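Local atomic coordinates of D-alanine--D-alanine ligase (Coxiella burnetii, PDB entry 3TQT), a protein that catalyses the ATP-dependent joining of two D-alanine molecules into D-alanyl-D-alanine, a building block of bacterial peptidoglycan. Residues V41-H46 / H62-L67; D100-M105 / G118-L123; L143-L148 / V156-L161; S327-M332 / P341-Q346. One frame throughout, in Å; residues are numbered along the deposited sequence.

Interaction 1. Residues V41-H46 / H62-L67; sequences VIFIDH and HSPDHL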
loop_
_atom_site.group_PDB
_atom_site.type_symbol
_atom_site.label_atom_id
_atom_site.label_comp_id
_atom_site.label_asym_id
_atom_site.label_seq_id
_atom_site.Cartn_x
_atom_site.Cartn_y
_atom_site.Cartn_z
ATOM N N VAL A 41 -7.778 0.053 23.914
ATOM C CA VAL A 41 -8.412 -0.551 22.750
ATOM C C VAL A 41 -9.072 0.541 21.943
ATOM O O VAL A 41 -9.803 1.368 22.486
ATOM C CB VAL A 41 -9.463 -1.596 23.151
ATOM C CG1 VAL A 41 -10.070 -2.245 21.899
ATOM C CG2 VAL A 41 -8.822 -2.636 24.046
ATOM N N ILE A 42 -8.782 0.570 20.651
ATOM C CA ILE A 42 -9.436 1.522 19.781
ATOM C C ILE A 42 -10.472 0.742 19.001
ATOM O O ILE A 42 -10.133 -0.191 18.283
ATOM C CB ILE A 42 -8.452 2.175 18.792
ATOM C CG1 ILE A 42 -7.327 2.896 19.540
ATOM C CG2 ILE A 42 -9.193 3.126 17.864
ATOM C CD1 ILE A 42 -7.791 4.071 20.322
ATOM N N PHE A 43 -11.732 1.112 19.163
ATOM C CA PHE A 43 -12.810 0.463 18.438
ATOM C C PHE A 43 -13.267 1.335 17.282
ATOM O O PHE A 43 -13.582 2.502 17.472
ATOM C CB PHE A 43 -13.989 0.194 19.381
ATOM C CG PHE A 43 -15.171 -0.445 18.709
ATOM C CD1 PHE A 43 -15.040 -1.665 18.067
ATOM C CD2 PHE A 43 -16.416 0.173 18.727
ATOM C CE1 PHE A 43 -16.125 -2.265 17.461
ATOM C CE2 PHE A 43 -17.507 -0.419 18.118
ATOM C CZ PHE A 43 -17.363 -1.642 17.484
ATOM N N ILE A 44 -13.295 0.759 16.083
ATOM C CA ILE A 44 -13.822 1.444 14.918
ATOM C C ILE A 44 -15.152 0.797 14.616
ATOM O O ILE A 44 -15.202 -0.397 14.334
ATOM C CB ILE A 44 -12.899 1.263 13.705
ATOM C CG1 ILE A 44 -11.478 1.731 14.055
ATOM C CG2 ILE A 44 -13.469 1.983 12.481
ATOM C CD1 ILE A 44 -10.481 1.579 12.926
ATOM N N ASP A 45 -16.232 1.565 14.684
ATOM C CA ASP A 45 -17.542 0.968 14.462
ATOM C C ASP A 45 -17.845 0.804 12.977
ATOM O O ASP A 45 -16.987 1.032 12.118
ATOM C CB ASP A 45 -18.649 1.756 15.177
ATOM C CG ASP A 45 -18.899 3.123 14.565
ATOM O OD1 ASP A 45 -18.425 3.385 13.437
ATOM O OD2 ASP A 45 -19.594 3.933 15.218
ATOM N N HIS A 46 -19.072 0.401 12.678
ATOM C CA HIS A 46 -19.432 0.051 11.311
ATOM C C HIS A 46 -19.502 1.231 10.348
ATOM O O HIS A 46 -19.417 1.047 9.130
ATOM C CB HIS A 46 -20.737 -0.752 11.286
ATOM C CG HIS A 46 -20.570 -2.171 11.732
ATOM N ND1 HIS A 46 -19.834 -3.092 11.016
ATOM C CD2 HIS A 46 -21.027 -2.823 12.826
ATOM C CE1 HIS A 46 -19.855 -4.253 11.645
ATOM N NE2 HIS A 46 -20.571 -4.117 12.748
ATOM N N HIS A 62 -17.182 -6.963 27.921
ATOM C CA HIS A 62 -18.349 -6.468 27.198
ATOM C C HIS A 62 -18.076 -6.336 25.711
ATOM O O HIS A 62 -16.932 -6.267 25.302
ATOM C CB HIS A 62 -18.742 -5.100 27.745
ATOM C CG HIS A 62 -19.157 -5.132 29.178
ATOM N ND1 HIS A 62 -18.319 -4.759 30.211
ATOM C CD2 HIS A 62 -20.315 -5.515 29.756
ATOM C CE1 HIS A 62 -18.954 -4.899 31.359
ATOM N NE2 HIS A 62 -20.168 -5.357 31.109
ATOM N N SER A 63 -19.129 -6.292 24.904
ATOM C CA SER A 63 -18.941 -5.981 23.491
ATOM C C SER A 63 -18.545 -4.513 23.385
ATOM O O SER A 63 -18.949 -3.697 24.208
ATOM C CB SER A 63 -20.226 -6.240 22.704
ATOM O OG SER A 63 -21.210 -5.266 23.001
ATOM N N PRO A 64 -17.738 -4.164 22.383
ATOM C CA PRO A 64 -17.438 -2.737 22.257
ATOM C C PRO A 64 -18.685 -1.907 21.955
ATOM O O PRO A 64 -18.748 -0.742 22.365
ATOM C CB PRO A 64 -16.422 -2.685 21.109
ATOM C CG PRO A 64 -16.587 -3.966 20.385
ATOM C CD PRO A 64 -16.995 -4.980 21.410
ATOM N N ASP A 65 -19.670 -2.491 21.272
ATOM C CA ASP A 65 -20.927 -1.785 21.032
ATOM C C ASP A 65 -21.594 -1.388 22.359
ATOM O O ASP A 65 -22.138 -0.294 22.505
ATOM C CB ASP A 65 -21.875 -2.638 20.194
ATOM C CG ASP A 65 -23.152 -1.907 19.845
ATOM O OD1 ASP A 65 -23.120 -1.081 18.907
ATOM O OD2 ASP A 65 -24.188 -2.154 20.504
ATOM N N HIS A 66 -21.545 -2.291 23.325
ATOM C CA HIS A 66 -22.089 -2.023 24.651
ATOM C C HIS A 66 -21.359 -0.848 25.303
ATOM O O HIS A 66 -21.980 0.052 25.883
ATOM C CB HIS A 66 -21.950 -3.270 25.513
ATOM C CG HIS A 66 -22.489 -3.117 26.898
ATOM N ND1 HIS A 66 -23.838 -3.193 27.186
ATOM C CD2 HIS A 66 -21.863 -2.911 28.081
ATOM C CE1 HIS A 66 -24.016 -3.038 28.484
ATOM N NE2 HIS A 66 -22.833 -2.865 29.052
ATOM N N LEU A 67 -20.036 -0.855 25.185
ATOM C CA LEU A 67 -19.206 0.158 25.818
ATOM C C LEU A 67 -19.460 1.525 25.208
ATOM O O LEU A 67 -19.422 2.552 25.896
ATOM C CB LEU A 67 -17.737 -0.221 25.691
ATOM C CG LEU A 67 -17.425 -1.573 26.324
ATOM C CD1 LEU A 67 -15.997 -1.967 26.006
ATOM C CD2 LEU A 67 -17.676 -1.522 27.823
#
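Phe43 meets Pro64 because its CG stands anti to the backbone N (chi1 178°), which carries the ring away from the strand and under the first turn of the helix that starts at Pro64. The two side chains cross at about a right angle, and Pro64 lies over one face of the phenyl ring. Pro64 CB sits 3.4 Å from the centroid of the Phe43 ring and only 10° off its normal, a CH-pi interaction in which a methylene covers the middle of the ring. Beside it, Pro64 CG lies over the rim, 3.4 Å from Phe43 CE1. In the Rossmann-like N-terminal part of the ligase, this joins the strand 37-44, within the mixed sheet, to the short helix 64-70. Both partners also touch Ile22 of helix 18-31, and His18 meets the Phe43 ring with its plane steeply inclined. Proline suits the first turn of a helix, where its missing N-H costs no backbone bond. Just ahead of it, Ser63 is the N-cap: its OG accepts from His66 N at 3.0 Å with an N-H...O angle of 152°, capping the first turn, to which Pro64 belongs.

Interaction 2. Residues D100-M105 / G118-L123; sequences DCVFPM and GLLELL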
loop_
_atom_site.group_PDB
_atom_site.type_symbol
_atom_site.label_atom_id
_atom_site.label_comp_id
_atom_site.label_asym_id
_atom_site.label_seq_id
_atom_site.Cartn_x
_atom_site.Cartn_y
_atom_site.Cartn_z
ATOM N N ASP A 100 2.594 3.919 22.382
ATOM C CA ASP A 100 3.984 3.644 22.036
ATOM C C ASP A 100 4.065 2.665 20.888
ATOM O O ASP A 100 5.081 2.566 20.198
ATOM C CB ASP A 100 4.700 3.064 23.245
ATOM C CG ASP A 100 4.809 4.061 24.360
ATOM O OD1 ASP A 100 5.189 5.210 24.056
ATOM O OD2 ASP A 100 4.494 3.707 25.517
ATOM N N CYS A 101 2.988 1.922 20.698
ATOM C CA CYS A 101 2.925 0.964 19.611
ATOM C C CYS A 101 1.480 0.579 19.376
ATOM O O CYS A 101 0.689 0.455 20.316
ATOM C CB CYS A 101 3.785 -0.271 19.911
ATOM S SG CYS A 101 3.821 -1.509 18.575
ATOM N N VAL A 102 1.129 0.417 18.108
ATOM C CA VAL A 102 -0.239 0.092 17.741
ATOM C C VAL A 102 -0.292 -1.329 17.215
ATOM O O VAL A 102 0.595 -1.763 16.487
ATOM C CB VAL A 102 -0.774 1.082 16.688
ATOM C CG1 VAL A 102 -2.131 0.649 16.184
ATOM C CG2 VAL A 102 -0.814 2.497 17.273
ATOM N N PHE A 103 -1.326 -2.059 17.610
ATOM C CA PHE A 103 -1.509 -3.411 17.146
ATOM C C PHE A 103 -2.742 -3.391 16.254
ATOM O O PHE A 103 -3.859 -3.458 16.742
ATOM C CB PHE A 103 -1.730 -4.325 18.353
ATOM C CG PHE A 103 -1.191 -5.715 18.178
ATOM C CD1 PHE A 103 -0.253 -6.224 19.064
ATOM C CD2 PHE A 103 -1.606 -6.503 17.122
ATOM C CE1 PHE A 103 0.239 -7.496 18.902
ATOM C CE2 PHE A 103 -1.121 -7.778 16.961
ATOM C CZ PHE A 103 -0.197 -8.272 17.853
ATOM N N PRO A 104 -2.541 -3.246 14.934
ATOM C CA PRO A 104 -3.693 -3.190 14.047
ATOM C C PRO A 104 -4.303 -4.590 14.020
ATOM O O PRO A 104 -3.608 -5.561 13.701
ATOM C CB PRO A 104 -3.081 -2.828 12.683
ATOM C CG PRO A 104 -1.631 -2.587 12.921
ATOM C CD PRO A 104 -1.272 -3.264 14.193
ATOM N N MET A 105 -5.567 -4.716 14.396
ATOM C CA MET A 105 -6.157 -6.040 14.434
ATOM C C MET A 105 -7.508 -5.971 13.768
ATOM O O MET A 105 -8.467 -6.606 14.195
ATOM C CB MET A 105 -6.230 -6.584 15.863
ATOM C CG MET A 105 -6.602 -8.072 15.970
ATOM S SD MET A 105 -5.714 -9.196 14.847
ATOM C CE MET A 105 -4.011 -8.663 15.099
ATOM N N GLY A 118 -1.447 3.055 6.632
ATOM C CA GLY A 118 -1.129 4.366 6.074
ATOM C C GLY A 118 -1.372 5.498 7.058
ATOM O O GLY A 118 -0.564 6.431 7.169
ATOM N N LEU A 119 -2.484 5.415 7.782
ATOM C CA LEU A 119 -2.794 6.397 8.813
ATOM C C LEU A 119 -1.729 6.346 9.894
ATOM O O LEU A 119 -1.249 7.380 10.374
ATOM C CB LEU A 119 -4.174 6.135 9.421
ATOM C CG LEU A 119 -4.504 7.016 10.626
ATOM C CD1 LEU A 119 -4.179 8.471 10.311
ATOM C CD2 LEU A 119 -5.976 6.840 11.024
ATOM N N LEU A 120 -1.337 5.132 10.259
ATOM C CA LEU A 120 -0.355 4.950 11.315
ATOM C C LEU A 120 1.009 5.471 10.889
ATOM O O LEU A 120 1.749 6.009 11.716
ATOM C CB LEU A 120 -0.279 3.483 11.752
ATOM C CG LEU A 120 -1.567 2.931 12.378
ATOM C CD1 LEU A 120 -1.407 1.461 12.662
ATOM C CD2 LEU A 120 -1.917 3.696 13.658
ATOM N N GLU A 121 1.344 5.322 9.608
ATOM C CA GLU A 121 2.564 5.925 9.080
ATOM C C GLU A 121 2.485 7.445 9.167
ATOM O O GLU A 121 3.457 8.102 9.526
ATOM C CB GLU A 121 2.816 5.524 7.628
ATOM C CG GLU A 121 3.110 4.058 7.435
ATOM C CD GLU A 121 4.511 3.677 7.842
ATOM O OE1 GLU A 121 5.318 4.580 8.152
ATOM O OE2 GLU A 121 4.802 2.464 7.851
ATOM N N LEU A 122 1.330 8.006 8.835
ATOM C CA LEU A 122 1.178 9.460 8.865
ATOM C C LEU A 122 1.298 9.987 10.293
ATOM O O LEU A 122 1.701 11.130 10.509
ATOM C CB LEU A 122 -0.172 9.868 8.289
ATOM C CG LEU A 122 -0.308 9.697 6.784
ATOM C CD1 LEU A 122 -1.767 9.851 6.400
ATOM C CD2 LEU A 122 0.550 10.744 6.088
ATOM N N LEU A 123 0.928 9.153 11.258
ATOM C CA LEU A 123 1.033 9.513 12.672
ATOM C C LEU A 123 2.417 9.194 13.226
ATOM O O LEU A 123 2.698 9.460 14.397
ATOM C CB LEU A 123 -0.023 8.787 13.501
ATOM C CG LEU A 123 -1.481 9.169 13.252
ATOM C CD1 LEU A 123 -2.374 8.345 14.123
ATOM C CD2 LEU A 123 -1.700 10.633 13.542
#
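Leu120 projects from helix 115-122 onto Val102 and Pro104 of strand 101-104, part of the mixed sheet in the Rossmann-like N-terminal part of the ligase. The contact is an example of helix-on-sheet packing, in which one leucine spans two residues that lie on the same side of a strand. Its CB points toward the strand but stays behind the contact, and CG, anti to the carbonyl carbon (chi1 -64°), carries the branch point forward; the touching is left to the two methyls. CD1 is the more widely engaged. It lies 3.7 Å from Val102 CG1 and, on the neighbouring inward-facing residue, 4.1 Å from Pro104 CG. Of the two strand residues, CD2 meets only the valine, with Leu120 CD2 4.0 Å from Val102 CG1 and equally far from Val102 CG2, so that it rests against the fork of the isopropyl group. Phe103, between them, leaves the strand on the other side, where its ring packs on Ile28 of helix 18-31 and on Leu344 and Leu347 of helix 340-370; the alternation of the strand thus supplies both layers of the core. Tyr127 lies against Leu120 as well, and the backbone of Val102 is bonded to Pro126 and Val128, which ties the chain just after the helix to the strand edge. On the helix, Leu119 and Leu122 pack against the second subunit, which makes this helix a link between the sheet and the dimer interface. At the strand, Val102 CG1 stands anti to its own backbone N (chi1 173°) and lies against both CD1 and CD2 of Leu120.

Interaction 3. Residues L143-L148 / V156-L161; sequences LTKTVL and VDWHTL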
loop_
_atom_site.group_PDB
_atom_site.type_symbol
_atom_site.label_atom_id
_atom_site.label_comp_id
_atom_site.label_asym_id
_atom_site.label_seq_id
_atom_site.Cartn_x
_atom_site.Cartn_y
_atom_site.Cartn_z
ATOM N N LEU A 143 -1.937 -9.997 -7.142
ATOM C CA LEU A 143 -0.699 -9.219 -7.059
ATOM C C LEU A 143 0.335 -9.979 -6.227
ATOM O O LEU A 143 1.509 -10.030 -6.586
ATOM C CB LEU A 143 -0.964 -7.830 -6.464
ATOM C CG LEU A 143 0.242 -6.922 -6.227
ATOM C CD1 LEU A 143 1.036 -6.722 -7.528
ATOM C CD2 LEU A 143 -0.222 -5.586 -5.628
ATOM N N THR A 144 -0.102 -10.575 -5.121
ATOM C CA THR A 144 0.790 -11.387 -4.296
ATOM C C THR A 144 1.444 -12.468 -5.147
ATOM O O THR A 144 2.664 -12.640 -5.138
ATOM C CB THR A 144 0.036 -12.124 -3.157
ATOM O OG1 THR A 144 -0.914 -11.251 -2.545
ATOM C CG2 THR A 144 1.025 -12.615 -2.108
ATOM N N LYS A 145 0.621 -13.196 -5.894
ATOM C CA LYS A 145 1.139 -14.285 -6.712
ATOM C C LYS A 145 2.063 -13.794 -7.807
ATOM O O LYS A 145 3.026 -14.474 -8.160
ATOM C CB LYS A 145 -0.002 -15.117 -7.294
ATOM C CG LYS A 145 -0.634 -16.034 -6.260
ATOM C CD LYS A 145 -1.808 -16.781 -6.865
ATOM C CE LYS A 145 -2.447 -17.683 -5.834
ATOM N NZ LYS A 145 -3.340 -18.629 -6.524
ATOM N N THR A 146 1.788 -12.604 -8.331
ATOM C CA THR A 146 2.635 -12.038 -9.365
ATOM C C THR A 146 4.036 -11.858 -8.795
ATOM O O THR A 146 5.033 -12.230 -9.417
ATOM C CB THR A 146 2.112 -10.663 -9.810
ATOM O OG1 THR A 146 0.848 -10.828 -10.459
ATOM C CG2 THR A 146 3.090 -9.995 -10.777
ATOM N N VAL A 147 4.102 -11.283 -7.602
ATOM C CA VAL A 147 5.382 -10.991 -6.985
ATOM C C VAL A 147 6.084 -12.296 -6.605
ATOM O O VAL A 147 7.282 -12.458 -6.851
ATOM C CB VAL A 147 5.207 -10.055 -5.779
ATOM C CG1 VAL A 147 6.495 -9.955 -4.993
ATOM C CG2 VAL A 147 4.729 -8.672 -6.260
ATOM N N LEU A 148 5.331 -13.238 -6.038
ATOM C CA LEU A 148 5.910 -14.519 -5.641
ATOM C C LEU A 148 6.455 -15.268 -6.840
ATOM O O LEU A 148 7.594 -15.738 -6.830
ATOM C CB LEU A 148 4.885 -15.385 -4.913
ATOM C CG LEU A 148 4.462 -14.811 -3.555
ATOM C CD1 LEU A 148 3.370 -15.681 -2.923
ATOM C CD2 LEU A 148 5.677 -14.683 -2.650
ATOM N N VAL A 156 -0.126 -21.470 -6.617
ATOM C CA VAL A 156 -1.300 -21.947 -7.330
ATOM C C VAL A 156 -1.554 -20.979 -8.476
ATOM O O VAL A 156 -1.579 -19.766 -8.273
ATOM C CB VAL A 156 -2.524 -21.991 -6.405
ATOM C CG1 VAL A 156 -3.774 -22.397 -7.193
ATOM C CG2 VAL A 156 -2.272 -22.960 -5.245
ATOM N N ASP A 157 -1.722 -21.506 -9.683
ATOM C CA ASP A 157 -1.862 -20.639 -10.841
ATOM C C ASP A 157 -3.153 -19.846 -10.745
ATOM O O ASP A 157 -4.060 -20.205 -9.994
ATOM C CB ASP A 157 -1.798 -21.421 -12.157
ATOM C CG ASP A 157 -1.524 -20.511 -13.362
ATOM O OD1 ASP A 157 -0.980 -19.392 -13.168
ATOM O OD2 ASP A 157 -1.851 -20.902 -14.505
ATOM N N TRP A 158 -3.220 -18.752 -11.494
ATOM C CA TRP A 158 -4.387 -17.886 -11.436
ATOM C C TRP A 158 -4.532 -17.143 -12.740
ATOM O O TRP A 158 -3.600 -17.074 -13.539
ATOM C CB TRP A 158 -4.257 -16.878 -10.291
ATOM C CG TRP A 158 -3.329 -15.737 -10.614
ATOM C CD1 TRP A 158 -3.681 -14.453 -10.931
ATOM C CD2 TRP A 158 -1.896 -15.783 -10.664
ATOM N NE1 TRP A 158 -2.556 -13.697 -11.157
ATOM C CE2 TRP A 158 -1.448 -14.492 -11.007
ATOM C CE3 TRP A 158 -0.951 -16.797 -10.453
ATOM C CZ2 TRP A 158 -0.091 -14.182 -11.146
ATOM C CZ3 TRP A 158 0.391 -16.491 -10.586
ATOM C CH2 TRP A 158 0.811 -15.188 -10.920
ATOM N N HIS A 159 -5.710 -16.579 -12.951
ATOM C CA HIS A 159 -5.920 -15.693 -14.079
ATOM C C HIS A 159 -6.777 -14.531 -13.646
ATOM O O HIS A 159 -7.908 -14.718 -13.223
ATOM C CB HIS A 159 -6.597 -16.422 -15.241
ATOM C CG HIS A 159 -6.743 -15.566 -16.455
ATOM N ND1 HIS A 159 -5.681 -15.259 -17.277
ATOM C CD2 HIS A 159 -7.812 -14.903 -16.959
ATOM C CE1 HIS A 159 -6.095 -14.470 -18.252
ATOM N NE2 HIS A 159 -7.383 -14.238 -18.084
ATOM N N THR A 160 -6.226 -13.329 -13.745
ATOM C CA THR A 160 -6.926 -12.134 -13.317
ATOM C C THR A 160 -7.866 -11.655 -14.425
ATOM O O THR A 160 -7.523 -11.718 -15.600
ATOM C CB THR A 160 -5.919 -11.022 -12.999
ATOM O OG1 THR A 160 -5.119 -11.414 -11.869
ATOM C CG2 THR A 160 -6.629 -9.693 -12.702
ATOM N N LEU A 161 -9.057 -11.202 -14.042
ATOM C CA LEU A 161 -9.962 -10.530 -14.962
ATOM C C LEU A 161 -10.382 -9.207 -14.356
ATOM O O LEU A 161 -10.602 -9.102 -13.145
ATOM C CB LEU A 161 -11.227 -11.353 -15.217
ATOM C CG LEU A 161 -11.140 -12.580 -16.116
ATOM C CD1 LEU A 161 -12.511 -13.233 -16.188
ATOM C CD2 LEU A 161 -10.650 -12.196 -17.510
#
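Lys145 joins the two segments twice over, by a hydrogen bond at its ammonium end and by CH-pi packing nearer its root. The polar contact is the bond from Lys145 NZ to Val156 O, 2.7 Å long. NZ approaches from above the carbonyl plane, 47° out of it. An extended chain beyond CG takes the amine this far from helix 141-150. There NZ also forms a salt bridge with Glu222 and a hydrogen bond with Asn315 OD1, so three oxygens surround it.

The apolar contact lies over one face of the Trp158 indole. Lys145 CB stands 3.6 Å from the centroid of the six-membered ring, 10° off the normal. Farther along, Lys145 CD passes 3.7 Å from Trp158 CE3, the two side chains running past one another in opposite directions. Trp158 CG falls between the backbone N and the carbonyl carbon (chi1 77°), which turns the indole back over the helix. Thr146 OG1 comes obliquely within 3.6 Å of Trp158 CZ2, though its hydrogen bond goes to Asp142 O, one turn earlier in the helix.

These contacts set the helix against the chain leading into strand 159-161 of the ATP-grasp region, while Thr146 also packs on Ala150 of the second subunit. Glu222 belongs to the stretch predicted to bind ATP. A carboxylate and two neutral oxygens together fix where the Lys145 amine sits, an arrangement consistent with a second-shell role in positioning Glu222 at the predicted nucleotide site.

Interaction 4. Residues S327-M332 / P341-Q346; sequences SMYPKM and PNLLDQ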
loop_
_atom_site.group_PDB
_atom_site.type_symbol
_atom_site.label_atom_id
_atom_site.label_comp_id
_atom_site.label_asym_id
_atom_site.label_seq_id
_atom_site.Cartn_x
_atom_site.Cartn_y
_atom_site.Cartn_z
ATOM N N SER A 327 -7.314 -19.336 16.904
ATOM C CA SER A 327 -6.882 -19.004 15.553
ATOM C C SER A 327 -5.545 -19.650 15.222
ATOM O O SER A 327 -4.672 -19.773 16.089
ATOM C CB SER A 327 -6.786 -17.492 15.376
ATOM O OG SER A 327 -8.075 -16.922 15.332
ATOM N N MET A 328 -5.385 -20.040 13.959
ATOM C CA MET A 328 -4.205 -20.787 13.539
ATOM C C MET A 328 -2.888 -20.059 13.776
ATOM O O MET A 328 -1.904 -20.679 14.170
ATOM C CB MET A 328 -4.325 -21.236 12.075
ATOM C CG MET A 328 -5.248 -22.482 11.909
ATOM S SD MET A 328 -4.586 -23.917 12.773
ATOM C CE MET A 328 -3.239 -24.395 11.709
ATOM N N TYR A 329 -2.847 -18.754 13.530
ATOM C CA TYR A 329 -1.573 -18.062 13.699
ATOM C C TYR A 329 -0.999 -18.224 15.123
ATOM O O TYR A 329 0.087 -18.761 15.289
ATOM C CB TYR A 329 -1.631 -16.592 13.272
ATOM C CG TYR A 329 -0.246 -15.980 13.282
ATOM C CD1 TYR A 329 0.563 -16.021 12.148
ATOM C CD2 TYR A 329 0.268 -15.419 14.437
ATOM C CE1 TYR A 329 1.848 -15.491 12.165
ATOM C CE2 TYR A 329 1.543 -14.889 14.462
ATOM C CZ TYR A 329 2.326 -14.926 13.334
ATOM O OH TYR A 329 3.600 -14.402 13.378
ATOM N N PRO A 330 -1.728 -17.777 16.152
ATOM C CA PRO A 330 -1.185 -18.029 17.490
ATOM C C PRO A 330 -1.089 -19.516 17.839
ATOM O O PRO A 330 -0.119 -19.876 18.496
ATOM C CB PRO A 330 -2.175 -17.322 18.420
ATOM C CG PRO A 330 -3.422 -17.134 17.608
ATOM C CD PRO A 330 -2.935 -16.936 16.200
ATOM N N LYS A 331 -2.053 -20.345 17.429
ATOM C CA LYS A 331 -2.002 -21.770 17.763
ATOM C C LYS A 331 -0.763 -22.454 17.184
ATOM O O LYS A 331 -0.131 -23.264 17.846
ATOM C CB LYS A 331 -3.257 -22.501 17.292
ATOM C CG LYS A 331 -4.445 -22.355 18.208
ATOM C CD LYS A 331 -5.632 -23.154 17.668
ATOM C CE LYS A 331 -5.244 -24.599 17.372
ATOM N NZ LYS A 331 -6.379 -25.400 16.825
ATOM N N MET A 332 -0.421 -22.142 15.941
ATOM C CA MET A 332 0.780 -22.713 15.344
ATOM C C MET A 332 2.037 -22.320 16.121
ATOM O O MET A 332 2.903 -23.163 16.389
ATOM C CB MET A 332 0.906 -22.309 13.877
ATOM C CG MET A 332 -0.023 -23.107 12.978
ATOM S SD MET A 332 0.267 -22.781 11.240
ATOM C CE MET A 332 -0.469 -21.158 11.051
ATOM N N PRO A 341 1.684 -14.914 24.801
ATOM C CA PRO A 341 2.213 -13.680 25.396
ATOM C C PRO A 341 3.574 -13.299 24.815
ATOM O O PRO A 341 3.811 -12.126 24.503
ATOM C CB PRO A 341 2.374 -14.054 26.874
ATOM C CG PRO A 341 1.339 -15.108 27.091
ATOM C CD PRO A 341 1.333 -15.912 25.827
ATOM N N ASN A 342 4.459 -14.287 24.688
ATOM C CA ASN A 342 5.795 -14.070 24.149
ATOM C C ASN A 342 5.726 -13.672 22.683
ATOM O O ASN A 342 6.495 -12.837 22.222
ATOM C CB ASN A 342 6.625 -15.341 24.254
ATOM C CG ASN A 342 6.740 -15.853 25.683
ATOM O OD1 ASN A 342 7.705 -15.568 26.375
ATOM N ND2 ASN A 342 5.755 -16.616 26.117
ATOM N N LEU A 343 4.825 -14.315 21.951
ATOM C CA LEU A 343 4.600 -13.968 20.556
ATOM C C LEU A 343 4.239 -12.487 20.472
ATOM O O LEU A 343 4.801 -11.744 19.670
ATOM C CB LEU A 343 3.474 -14.830 19.967
ATOM C CG LEU A 343 2.921 -14.414 18.603
ATOM C CD1 LEU A 343 4.027 -14.385 17.522
ATOM C CD2 LEU A 343 1.779 -15.347 18.185
ATOM N N LEU A 344 3.303 -12.053 21.313
ATOM C CA LEU A 344 2.868 -10.657 21.280
ATOM C C LEU A 344 4.017 -9.719 21.638
ATOM O O LEU A 344 4.166 -8.661 21.027
ATOM C CB LEU A 344 1.684 -10.426 22.220
ATOM C CG LEU A 344 0.432 -11.244 21.897
ATOM C CD1 LEU A 344 -0.668 -10.974 22.935
ATOM C CD2 LEU A 344 -0.044 -10.937 20.483
ATOM N N ASP A 345 4.826 -10.092 22.632
ATOM C CA ASP A 345 5.984 -9.260 22.981
ATOM C C ASP A 345 6.905 -9.110 21.778
ATOM O O ASP A 345 7.415 -8.019 21.490
ATOM C CB ASP A 345 6.794 -9.856 24.143
ATOM C CG ASP A 345 6.030 -9.873 25.457
ATOM O OD1 ASP A 345 5.237 -8.941 25.709
ATOM O OD2 ASP A 345 6.239 -10.825 26.244
ATOM N N GLN A 346 7.145 -10.217 21.089
ATOM C CA GLN A 346 8.015 -10.184 19.918
ATOM C C GLN A 346 7.440 -9.307 18.807
ATOM O O GLN A 346 8.159 -8.516 18.188
ATOM C CB GLN A 346 8.315 -11.612 19.445
ATOM C CG GLN A 346 9.197 -12.331 20.483
ATOM C CD GLN A 346 9.778 -13.641 20.000
ATOM O OE1 GLN A 346 9.895 -13.881 18.799
ATOM N NE2 GLN A 346 10.164 -14.496 20.946
#
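Tyr329 and Leu343 meet across two neighbouring helices through first torsions that place CG anti to the backbone N in both residues. In Tyr329 (chi1 -172°) the ring, its CB not itself aimed at helix 340-370, swings its CE2 side toward that helix. In Leu343, chi1 of 168° together with chi2 of 58° sets the two methyls against the CE2 side of the ring. Leu343 CD2 is 3.8 Å from Tyr329 CE2, an oblique approach to the ring. The other methyl, CD1, lies 4.0 Å from Tyr329 CE2 and reaches on toward the hydroxyl end. Leu343 CD2 also lies 4.1 Å from Pro330 CA, while the proline's own ring holds back slightly, with CB 4.4 Å from that methyl.

The helices involved are 328-335 and the long C-terminal helix 340-370, two consecutive helices of the ATP-grasp part of the ligase, joined by a short connection and packed side chain to side chain. Phe323 touches both Tyr329 and Leu343, and Trp333 meets the tyrosine ring edge-to-face. The phenol OH is hydrogen-bonded to Val234 O of strand 228-236. Tyr329 therefore combines two kinds of anchorage: its buried hydroxyl is satisfied by a strand carbonyl, while the CD2-CE2 side of its ring, next to that hydroxyl, packs on the leucine methyls.

How the interactions relate
The four contacts follow one another along the chain, none enclosing another. Interactions 1 and 2 belong to the N-terminal part and reach the same mixed sheet, through strands 37-44 and 101-104, with centres about 18 Å apart. Interactions 3 and 4 belong to the ATP-grasp part, about 28 Å apart between centres and on opposite sides of the chain's centre. One place where the two parts meet is between interactions 2 and 4: Phe103 CZ packs 3.7 Å from Leu344 CD2, so the long C-terminal helix 340-370 leans on the N-terminal sheet. Interactions 2 and 3 both reach the second subunit, so both the N-terminal and the ATP-grasp parts contribute to the dimer contact.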